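Insecticidal crystal protein Cry7Cal (Bacillus thuringiensis, PDB 5ZI1) probably acts as an insecticidal toxin that engages receptors in the insect gut, here seen as the three-domain delta-endotoxin part of a longer protein. Local coordinates at residues A[293-298]-A[429-434]; A[355-360]-A[450-455]. One frame throughout, in Å; residues are numbered along the deposited sequence.

Contact 1. Residues A[293-298]-A[429-434]; sequences FQWLTK and GHRLSY
In the beta-prism of the middle delta-endotoxin domain, Leu296 on strand 294-306 lies against the backbone of Ser433 on strand 430-437, where two sheets meet. The strand axes run nearly at right angles (82°), and the contact is made by side chains packing on side chains and main chain, with two waters. Leu296 CB sits 3.6 Å from Ser433 O. Its torsions (chi1 -173°, chi2 53°) place Leu296 CD2 against the Ser433 carbonyl and 3.9 Å from Leu432 CG.

Beside Leu296, Trp295 CZ3 lies over the centre of one face of the Arg431 guanidinium, 3.5 Å from CZ, although the two planes are inclined by 55°. Phe293 brings CZ to 3.8 Å from Arg431 NH1, which lies at the edge of the phenyl ring. A salt bridge from Arg431 NE to Asp353 OD1 and a hydrogen bond from NH1 to Thr453 OG1 help hold the guanidinium beside the packed pair of rings.

The backbones are joined through water: one molecule accepts from Leu296 N and donates to Leu432 O (2.7 Å), and another donates to Ser433 O (2.9 Å) and weakly to Gln294 O. Strands of two sheets thus cross steeply in the interior of the three-sheet beta-prism.

Contact 2. Residues A[355-360]-A[450-455]; sequences YQTYSI and LGWTHV
Van der Waals packing makes this contact, in which Thr357 on strand 352-365 faces both Leu450 and Trp452 on strand 448-454. The strands are close to antiparallel (168°), but their axes stay 10.0 Å apart, so they belong to two layers bridged by side chains rather than to one hydrogen-bonded pair. Thr357 and Leu450 meet tip to tip, with Leu450 CD1 3.3 Å from Thr357 OG1 and 3.9 Å from Thr357 CG2. Leu450 achieves this reach through an extended branch: CD1 is anti to CA (chi2 -176°), which carries the methyl away from its own strand toward the threonine.

The second packing contact is made by the indole of Trp452. It approaches Thr357 from the opposite direction and offers the outer end of its six-membered ring, with CH2 3.9 Å from Thr357 CG2. The methyl arrives obliquely, whereas Thr357 OG1 lies in the ring plane at the edge, 4.0 Å from CZ2. Thr357 thus touches the ring through both branches of its side chain.

Contacts with the backbone continue along the same ring. CZ3 of Trp452 lies 4.2 Å from the carbonyl carbon C of Tyr355, and the amide N of Gln356 stands near the ring plane at the edge. Tyr355 and Gln356 form a classic beta bulge opposite Tyr379, and both point their CB atoms away from strand 448-454, leaving their main chain to meet the indole.

The polar end of the indole is held separately, NE1 bonding to Thr255 OG1, while Leu412 also packs on Trp452. Within its own sheet, strand 352-365 runs between strands 369-382 and 404-407, and strand 448-454 runs between 252-254 and 430-437, so the contact joins the inner strands of two sheets of the beta-prism.

From the N terminus, the chain passes 293-298 first, then 355-360, 429-434 and finally 450-455. Contact 1 closes a loop of 130 residues when 429-434 returns to 293-298; contact 2 opens within that loop and closes beyond it, so the two cross. Their second segments lie on consecutive strands, 430-437 and 448-454, which are antiparallel neighbours in the three-stranded sheet, linked also by the hydrogen bond of Arg431 NH1 to Thr453 OG1. That sheet is therefore common ground: contact 1 ties it to the sheet containing 294-306, and contact 2 to the sheet containing 352-365. Together they bring all three sheets of the prism together.

Contact 1. Residues A[293-298]-A[429-434]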
ATOM      1  N   PHE A 293       0.512  -5.735 -11.878  1.00 42.97           N
ATOM      2  CA  PHE A 293      -0.086  -4.434 -11.631  1.00 45.98           C
ATOM      3  C   PHE A 293      -0.776  -3.937 -12.910  1.00 50.10           C
ATOM      4  O   PHE A 293      -0.286  -4.163 -14.021  1.00 49.70           O
ATOM      5  CB  PHE A 293       0.992  -3.459 -11.145  1.00 45.32           C
ATOM      6  CG  PHE A 293       0.453  -2.112 -10.774  1.00 47.64           C
ATOM      7  CD1 PHE A 293       0.068  -1.846  -9.470  1.00 39.88           C
ATOM      8  CD2 PHE A 293       0.277  -1.118 -11.752  1.00 46.25           C
ATOM      9  CE1 PHE A 293      -0.466  -0.586  -9.118  1.00 46.02           C
ATOM     10  CE2 PHE A 293      -0.258   0.137 -11.416  1.00 42.13           C
ATOM     11  CZ  PHE A 293      -0.616   0.408 -10.101  1.00 44.74           C
ATOM     12  N   GLN A 294      -1.931  -3.274 -12.765  1.00 47.64           N
ATOM     13  CA  GLN A 294      -2.776  -2.942 -13.911  1.00 45.99           C
ATOM     14  C   GLN A 294      -3.177  -1.476 -13.905  1.00 47.72           C
ATOM     15  O   GLN A 294      -3.591  -0.933 -12.876  1.00 51.27           O
ATOM     16  CB  GLN A 294      -4.053  -3.791 -13.947  1.00 47.60           C
ATOM     17  CG  GLN A 294      -3.847  -5.268 -14.128  1.00 45.05           C
ATOM     18  CD  GLN A 294      -5.168  -6.034 -14.165  1.00 47.06           C
ATOM     19  OE1 GLN A 294      -5.738  -6.244 -15.224  1.00 52.24           O
ATOM     20  NE2 GLN A 294      -5.649  -6.457 -13.006  1.00 47.38           N
ATOM     21  N   TRP A 295      -3.078  -0.844 -15.071  1.00 46.56           N
ATOM     22  CA  TRP A 295      -3.396   0.567 -15.244  1.00 44.96           C
ATOM     23  C   TRP A 295      -4.757   0.672 -15.913  1.00 46.75           C
ATOM     24  O   TRP A 295      -4.995   0.021 -16.935  1.00 46.63           O
ATOM     25  CB  TRP A 295      -2.332   1.272 -16.082  1.00 39.60           C
ATOM     26  CG  TRP A 295      -0.974   1.073 -15.510  1.00 49.34           C
ATOM     27  CD1 TRP A 295      -0.155  -0.009 -15.687  1.00 42.25           C
ATOM     28  CD2 TRP A 295      -0.290   1.954 -14.615  1.00 43.65           C
ATOM     29  NE1 TRP A 295       1.005   0.163 -14.977  1.00 43.73           N
ATOM     30  CE2 TRP A 295       0.946   1.356 -14.307  1.00 43.40           C
ATOM     31  CE3 TRP A 295      -0.606   3.191 -14.046  1.00 41.84           C
ATOM     32  CZ2 TRP A 295       1.873   1.957 -13.459  1.00 44.46           C
ATOM     33  CZ3 TRP A 295       0.309   3.792 -13.221  1.00 43.75           C
ATOM     34  CH2 TRP A 295       1.541   3.172 -12.926  1.00 46.16           C
ATOM     35  N   LEU A 296      -5.653   1.459 -15.322  1.00 40.86           N
ATOM     36  CA  LEU A 296      -7.006   1.570 -15.857  1.00 43.84           C
ATOM     37  C   LEU A 296      -6.976   2.431 -17.110  1.00 42.51           C
ATOM     38  O   LEU A 296      -6.544   3.585 -17.063  1.00 42.87           O
ATOM     39  CB  LEU A 296      -7.935   2.166 -14.811  1.00 45.83           C
ATOM     40  CG  LEU A 296      -9.416   2.192 -15.160  1.00 48.29           C
ATOM     41  CD1 LEU A 296      -9.866   0.814 -15.564  1.00 45.10           C
ATOM     42  CD2 LEU A 296     -10.222   2.695 -13.968  1.00 49.74           C
ATOM     43  N   THR A 297      -7.421   1.885 -18.237  1.00 40.87           N
ATOM     44  CA  THR A 297      -7.434   2.686 -19.455  1.00 46.14           C
ATOM     45  C   THR A 297      -8.830   3.026 -19.972  1.00 51.09           C
ATOM     46  O   THR A 297      -8.951   3.938 -20.795  1.00 57.20           O
ATOM     47  CB  THR A 297      -6.644   1.978 -20.566  1.00 48.93           C
ATOM     48  OG1 THR A 297      -7.334   0.783 -20.951  1.00 55.62           O
ATOM     49  CG2 THR A 297      -5.249   1.578 -20.056  1.00 48.12           C
ATOM     50  N   LYS A 298      -9.881   2.348 -19.513  1.00 49.99           N
ATOM     51  CA  LYS A 298     -11.229   2.629 -20.014  1.00 53.03           C
ATOM     52  C   LYS A 298     -12.268   2.132 -19.018  1.00 47.26           C
ATOM     53  O   LYS A 298     -12.043   1.148 -18.320  1.00 49.44           O
ATOM     54  CB  LYS A 298     -11.466   1.973 -21.383  1.00 55.22           C
ATOM     55  CG  LYS A 298     -11.359   2.914 -22.578  1.00 64.94           C
ATOM     56  CD  LYS A 298     -10.993   2.170 -23.865  1.00 69.05           C
ATOM     57  CE  LYS A 298     -11.973   1.044 -24.198  1.00 73.22           C
ATOM     58  NZ  LYS A 298     -11.341   0.023 -25.106  1.00 77.47           N
ATOM     59  N   GLY A 429      -2.512  10.835  -3.306  1.00 52.08           N
ATOM     60  CA  GLY A 429      -1.767   9.616  -3.036  1.00 50.09           C
ATOM     61  C   GLY A 429      -2.258   8.412  -3.806  1.00 46.46           C
ATOM     62  O   GLY A 429      -1.581   7.382  -3.848  1.00 43.23           O
ATOM     63  N   HIS A 430      -3.423   8.535  -4.445  1.00 42.46           N
ATOM     64  CA  HIS A 430      -4.065   7.388  -5.064  1.00 41.82           C
ATOM     65  C   HIS A 430      -4.663   7.780  -6.409  1.00 45.07           C
ATOM     66  O   HIS A 430      -4.985   8.946  -6.663  1.00 51.88           O
ATOM     67  CB  HIS A 430      -5.141   6.793  -4.133  1.00 46.12           C
ATOM     68  CG  HIS A 430      -4.581   6.091  -2.922  1.00 50.65           C
ATOM     69  ND1 HIS A 430      -4.257   6.756  -1.754  1.00 50.93           N
ATOM     70  CD2 HIS A 430      -4.277   4.786  -2.707  1.00 42.90           C
ATOM     71  CE1 HIS A 430      -3.786   5.890  -0.872  1.00 48.53           C
ATOM     72  NE2 HIS A 430      -3.787   4.688  -1.426  1.00 49.45           N
ATOM     73  N   ARG A 431      -4.825   6.779  -7.270  1.00 40.89           N
ATOM     74  CA  ARG A 431      -5.402   6.947  -8.591  1.00 44.44           C
ATOM     75  C   ARG A 431      -6.405   5.828  -8.807  1.00 44.77           C
ATOM     76  O   ARG A 431      -6.235   4.724  -8.283  1.00 41.05           O
ATOM     77  CB  ARG A 431      -4.327   6.908  -9.712  1.00 46.35           C
ATOM     78  CG  ARG A 431      -3.982   5.492 -10.152  1.00 42.49           C
ATOM     79  CD  ARG A 431      -3.024   5.419 -11.306  1.00 41.53           C
ATOM     80  NE  ARG A 431      -1.701   5.961 -10.993  1.00 46.25           N
ATOM     81  CZ  ARG A 431      -0.794   5.342 -10.239  1.00 45.26           C
ATOM     82  NH1 ARG A 431      -1.073   4.168  -9.676  1.00 38.18           N
ATOM     83  NH2 ARG A 431       0.377   5.916 -10.026  1.00 47.46           N
ATOM     84  N   LEU A 432      -7.454   6.120  -9.569  1.00 42.96           N
ATOM     85  CA  LEU A 432      -8.483   5.118  -9.803  1.00 42.50           C
ATOM     86  C   LEU A 432      -7.901   3.981 -10.617  1.00 42.77           C
ATOM     87  O   LEU A 432      -7.145   4.200 -11.568  1.00 47.40           O
ATOM     88  CB  LEU A 432      -9.682   5.725 -10.524  1.00 40.75           C
ATOM     89  CG  LEU A 432     -10.936   4.880 -10.773  1.00 41.32           C
ATOM     90  CD1 LEU A 432     -11.689   4.528  -9.496  1.00 37.26           C
ATOM     91  CD2 LEU A 432     -11.875   5.672 -11.697  1.00 41.27           C
ATOM     92  N   SER A 433      -8.240   2.751 -10.235  1.00 40.71           N
ATOM     93  CA  SER A 433      -7.718   1.599 -10.942  1.00 41.07           C
ATOM     94  C   SER A 433      -8.763   0.574 -11.322  1.00 42.20           C
ATOM     95  O   SER A 433      -8.503  -0.226 -12.229  1.00 46.42           O
ATOM     96  CB  SER A 433      -6.607   0.910 -10.116  1.00 41.47           C
ATOM     97  OG  SER A 433      -7.030   0.597  -8.786  1.00 45.04           O
ATOM     98  N   TYR A 434      -9.935   0.569 -10.700  1.00 36.78           N
ATOM     99  CA  TYR A 434     -10.848  -0.531 -10.965  1.00 41.29           C
ATOM    100  C   TYR A 434     -12.268  -0.075 -10.670  1.00 40.60           C
ATOM    101  O   TYR A 434     -12.488   0.916  -9.971  1.00 38.84           O
ATOM    102  CB  TYR A 434     -10.478  -1.783 -10.124  1.00 41.97           C
ATOM    103  CG  TYR A 434     -11.015  -3.052 -10.749  1.00 42.06           C
ATOM    104  CD1 TYR A 434     -10.326  -3.679 -11.780  1.00 40.58           C
ATOM    105  CD2 TYR A 434     -12.245  -3.576 -10.367  1.00 40.06           C
ATOM    106  CE1 TYR A 434     -10.825  -4.804 -12.404  1.00 41.08           C
ATOM    107  CE2 TYR A 434     -12.757  -4.717 -10.985  1.00 45.61           C
ATOM    108  CZ  TYR A 434     -12.031  -5.325 -12.004  1.00 47.94           C
ATOM    109  OH  TYR A 434     -12.510  -6.456 -12.632  1.00 53.17           O
TER
HETATM  110  O   HOH W   1      -6.065  -1.652 -12.863  1.00 45.71           O
HETATM  111  O   HOH W   2      -5.010   3.340 -12.975  1.00 41.25           O

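Contact 2. Residues A[355-360]-A[450-455]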
ATOM      1  N   TYR A 355      -7.636  11.181  -9.871  1.00 48.69           N
ATOM      2  CA  TYR A 355      -7.363  11.400  -8.463  1.00 45.91           C
ATOM      3  C   TYR A 355      -8.615  11.648  -7.627  1.00 49.97           C
ATOM      4  O   TYR A 355      -8.503  11.772  -6.400  1.00 48.74           O
ATOM      5  CB  TYR A 355      -6.408  12.589  -8.310  1.00 49.53           C
ATOM      6  CG  TYR A 355      -6.965  13.895  -8.867  1.00 53.40           C
ATOM      7  CD1 TYR A 355      -7.797  14.703  -8.096  1.00 52.86           C
ATOM      8  CD2 TYR A 355      -6.660  14.319 -10.164  1.00 54.59           C
ATOM      9  CE1 TYR A 355      -8.319  15.886  -8.591  1.00 56.13           C
ATOM     10  CE2 TYR A 355      -7.173  15.512 -10.664  1.00 56.54           C
ATOM     11  CZ  TYR A 355      -8.008  16.287  -9.867  1.00 53.08           C
ATOM     12  OH  TYR A 355      -8.520  17.472 -10.331  1.00 56.16           O
ATOM     13  N   GLN A 356      -9.795  11.732  -8.242  1.00 51.99           N
ATOM     14  CA  GLN A 356     -11.011  12.012  -7.484  1.00 50.61           C
ATOM     15  C   GLN A 356     -12.227  11.596  -8.291  1.00 49.60           C
ATOM     16  O   GLN A 356     -12.230  11.697  -9.519  1.00 54.53           O
ATOM     17  CB  GLN A 356     -11.111  13.498  -7.129  1.00 54.19           C
ATOM     18  CG  GLN A 356     -12.272  13.826  -6.239  1.00 54.40           C
ATOM     19  CD  GLN A 356     -12.383  15.304  -5.944  1.00 53.88           C
ATOM     20  OE1 GLN A 356     -12.258  15.717  -4.790  1.00 50.55           O
ATOM     21  NE2 GLN A 356     -12.635  16.110  -6.980  1.00 52.99           N
ATOM     22  N   THR A 357     -13.264  11.137  -7.591  1.00 51.35           N
ATOM     23  CA  THR A 357     -14.557  10.863  -8.208  1.00 48.59           C
ATOM     24  C   THR A 357     -15.662  11.502  -7.382  1.00 48.90           C
ATOM     25  O   THR A 357     -15.506  11.766  -6.185  1.00 49.02           O
ATOM     26  CB  THR A 357     -14.840   9.356  -8.356  1.00 46.39           C
ATOM     27  OG1 THR A 357     -14.889   8.746  -7.060  1.00 43.26           O
ATOM     28  CG2 THR A 357     -13.747   8.675  -9.189  1.00 46.48           C
ATOM     29  N   TYR A 358     -16.785  11.769  -8.054  1.00 55.74           N
ATOM     30  CA  TYR A 358     -18.003  12.288  -7.445  1.00 45.97           C
ATOM     31  C   TYR A 358     -19.147  11.447  -7.973  1.00 47.03           C
ATOM     32  O   TYR A 358     -19.198  11.158  -9.175  1.00 49.80           O
ATOM     33  CB  TYR A 358     -18.211  13.774  -7.771  1.00 52.90           C
ATOM     34  CG  TYR A 358     -19.586  14.342  -7.403  1.00 57.26           C
ATOM     35  CD1 TYR A 358     -19.903  14.674  -6.085  1.00 54.02           C
ATOM     36  CD2 TYR A 358     -20.557  14.539  -8.376  1.00 54.46           C
ATOM     37  CE1 TYR A 358     -21.138  15.170  -5.746  1.00 50.73           C
ATOM     38  CE2 TYR A 358     -21.811  15.057  -8.048  1.00 60.14           C
ATOM     39  CZ  TYR A 358     -22.090  15.372  -6.736  1.00 60.57           C
ATOM     40  OH  TYR A 358     -23.324  15.885  -6.418  1.00 63.48           O
ATOM     41  N   SER A 359     -20.043  11.018  -7.082  1.00 42.25           N
ATOM     42  CA  SER A 359     -21.139  10.158  -7.509  1.00 46.04           C
ATOM     43  C   SER A 359     -22.442  10.549  -6.818  1.00 44.72           C
ATOM     44  O   SER A 359     -22.439  11.129  -5.730  1.00 42.64           O
ATOM     45  CB  SER A 359     -20.829   8.679  -7.234  1.00 40.88           C
ATOM     46  OG  SER A 359     -20.751   8.426  -5.838  1.00 46.67           O
ATOM     47  N   ILE A 360     -23.556  10.227  -7.472  1.00 47.07           N
ATOM     48  CA  ILE A 360     -24.885  10.280  -6.858  1.00 47.28           C
ATOM     49  C   ILE A 360     -25.376   8.849  -6.733  1.00 44.12           C
ATOM     50  O   ILE A 360     -25.435   8.121  -7.730  1.00 45.81           O
ATOM     51  CB  ILE A 360     -25.904  11.113  -7.669  1.00 49.46           C
ATOM     52  CG1 ILE A 360     -25.415  12.535  -7.939  1.00 50.14           C
ATOM     53  CG2 ILE A 360     -27.263  11.203  -6.901  1.00 38.50           C
ATOM     54  CD1 ILE A 360     -25.435  13.420  -6.718  1.00 55.15           C
ATOM     55  N   LEU A 450     -15.282   1.266  -6.231  1.00 37.77           N
ATOM     56  CA  LEU A 450     -14.128   1.837  -6.904  1.00 38.19           C
ATOM     57  C   LEU A 450     -12.830   1.331  -6.265  1.00 43.49           C
ATOM     58  O   LEU A 450     -12.704   1.273  -5.030  1.00 41.90           O
ATOM     59  CB  LEU A 450     -14.210   3.368  -6.872  1.00 40.31           C
ATOM     60  CG  LEU A 450     -15.459   4.041  -7.510  1.00 44.20           C
ATOM     61  CD1 LEU A 450     -15.343   5.555  -7.496  1.00 40.65           C
ATOM     62  CD2 LEU A 450     -15.733   3.561  -8.935  1.00 41.81           C
ATOM     63  N   GLY A 451     -11.879   0.947  -7.111  1.00 41.38           N
ATOM     64  CA  GLY A 451     -10.568   0.468  -6.676  1.00 42.00           C
ATOM     65  C   GLY A 451      -9.490   1.459  -7.079  1.00 43.78           C
ATOM     66  O   GLY A 451      -9.538   2.038  -8.178  1.00 43.84           O
ATOM     67  N   TRP A 452      -8.527   1.650  -6.175  1.00 39.69           N
ATOM     68  CA  TRP A 452      -7.470   2.648  -6.279  1.00 38.78           C
ATOM     69  C   TRP A 452      -6.100   2.002  -6.097  1.00 41.29           C
ATOM     70  O   TRP A 452      -5.942   1.079  -5.283  1.00 40.44           O
ATOM     71  CB  TRP A 452      -7.663   3.728  -5.205  1.00 40.90           C
ATOM     72  CG  TRP A 452      -9.038   4.321  -5.203  1.00 43.57           C
ATOM     73  CD1 TRP A 452     -10.149   3.800  -4.636  1.00 42.58           C
ATOM     74  CD2 TRP A 452      -9.439   5.547  -5.830  1.00 40.13           C
ATOM     75  NE1 TRP A 452     -11.230   4.626  -4.864  1.00 45.53           N
ATOM     76  CE2 TRP A 452     -10.815   5.706  -5.595  1.00 41.61           C
ATOM     77  CE3 TRP A 452      -8.760   6.527  -6.561  1.00 43.14           C
ATOM     78  CZ2 TRP A 452     -11.535   6.814  -6.061  1.00 46.12           C
ATOM     79  CZ3 TRP A 452      -9.478   7.630  -7.030  1.00 45.57           C
ATOM     80  CH2 TRP A 452     -10.850   7.760  -6.774  1.00 43.30           C
ATOM     81  N   THR A 453      -5.105   2.510  -6.828  1.00 38.85           N
ATOM     82  CA  THR A 453      -3.704   2.160  -6.613  1.00 38.39           C
ATOM     83  C   THR A 453      -2.914   3.396  -6.186  1.00 40.61           C
ATOM     84  O   THR A 453      -3.316   4.534  -6.439  1.00 45.71           O
ATOM     85  CB  THR A 453      -3.070   1.552  -7.860  1.00 39.74           C
ATOM     86  OG1 THR A 453      -3.126   2.502  -8.949  1.00 45.99           O
ATOM     87  CG2 THR A 453      -3.766   0.240  -8.228  1.00 33.28           C
ATOM     88  N   HIS A 454      -1.783   3.146  -5.531  1.00 42.18           N
ATOM     89  CA  HIS A 454      -0.961   4.180  -4.907  1.00 41.79           C
ATOM     90  C   HIS A 454      -0.089   4.883  -5.940  1.00 44.70           C
ATOM     91  O   HIS A 454       0.447   4.248  -6.854  1.00 48.29           O
ATOM     92  CB  HIS A 454      -0.080   3.533  -3.836  1.00 42.30           C
ATOM     93  CG  HIS A 454       0.520   4.495  -2.862  1.00 38.59           C
ATOM     94  ND1 HIS A 454       1.827   4.921  -2.946  1.00 42.91           N
ATOM     95  CD2 HIS A 454       0.000   5.086  -1.761  1.00 43.32           C
ATOM     96  CE1 HIS A 454       2.085   5.752  -1.953  1.00 44.52           C
ATOM     97  NE2 HIS A 454       0.994   5.864  -1.213  1.00 49.71           N
ATOM     98  N   VAL A 455       0.065   6.203  -5.795  1.00 44.77           N
ATOM     99  CA  VAL A 455       0.756   6.978  -6.827  1.00 44.54           C
ATOM    100  C   VAL A 455       2.272   6.780  -6.806  1.00 50.12           C
ATOM    101  O   VAL A 455       2.959   7.196  -7.752  1.00 44.89           O
ATOM    102  CB  VAL A 455       0.309   8.456  -6.705  1.00 50.88           C
ATOM    103  CG1 VAL A 455       1.087   9.391  -7.629  1.00 47.73           C
ATOM    104  CG2 VAL A 455      -1.169   8.562  -7.044  1.00 45.16           C
TER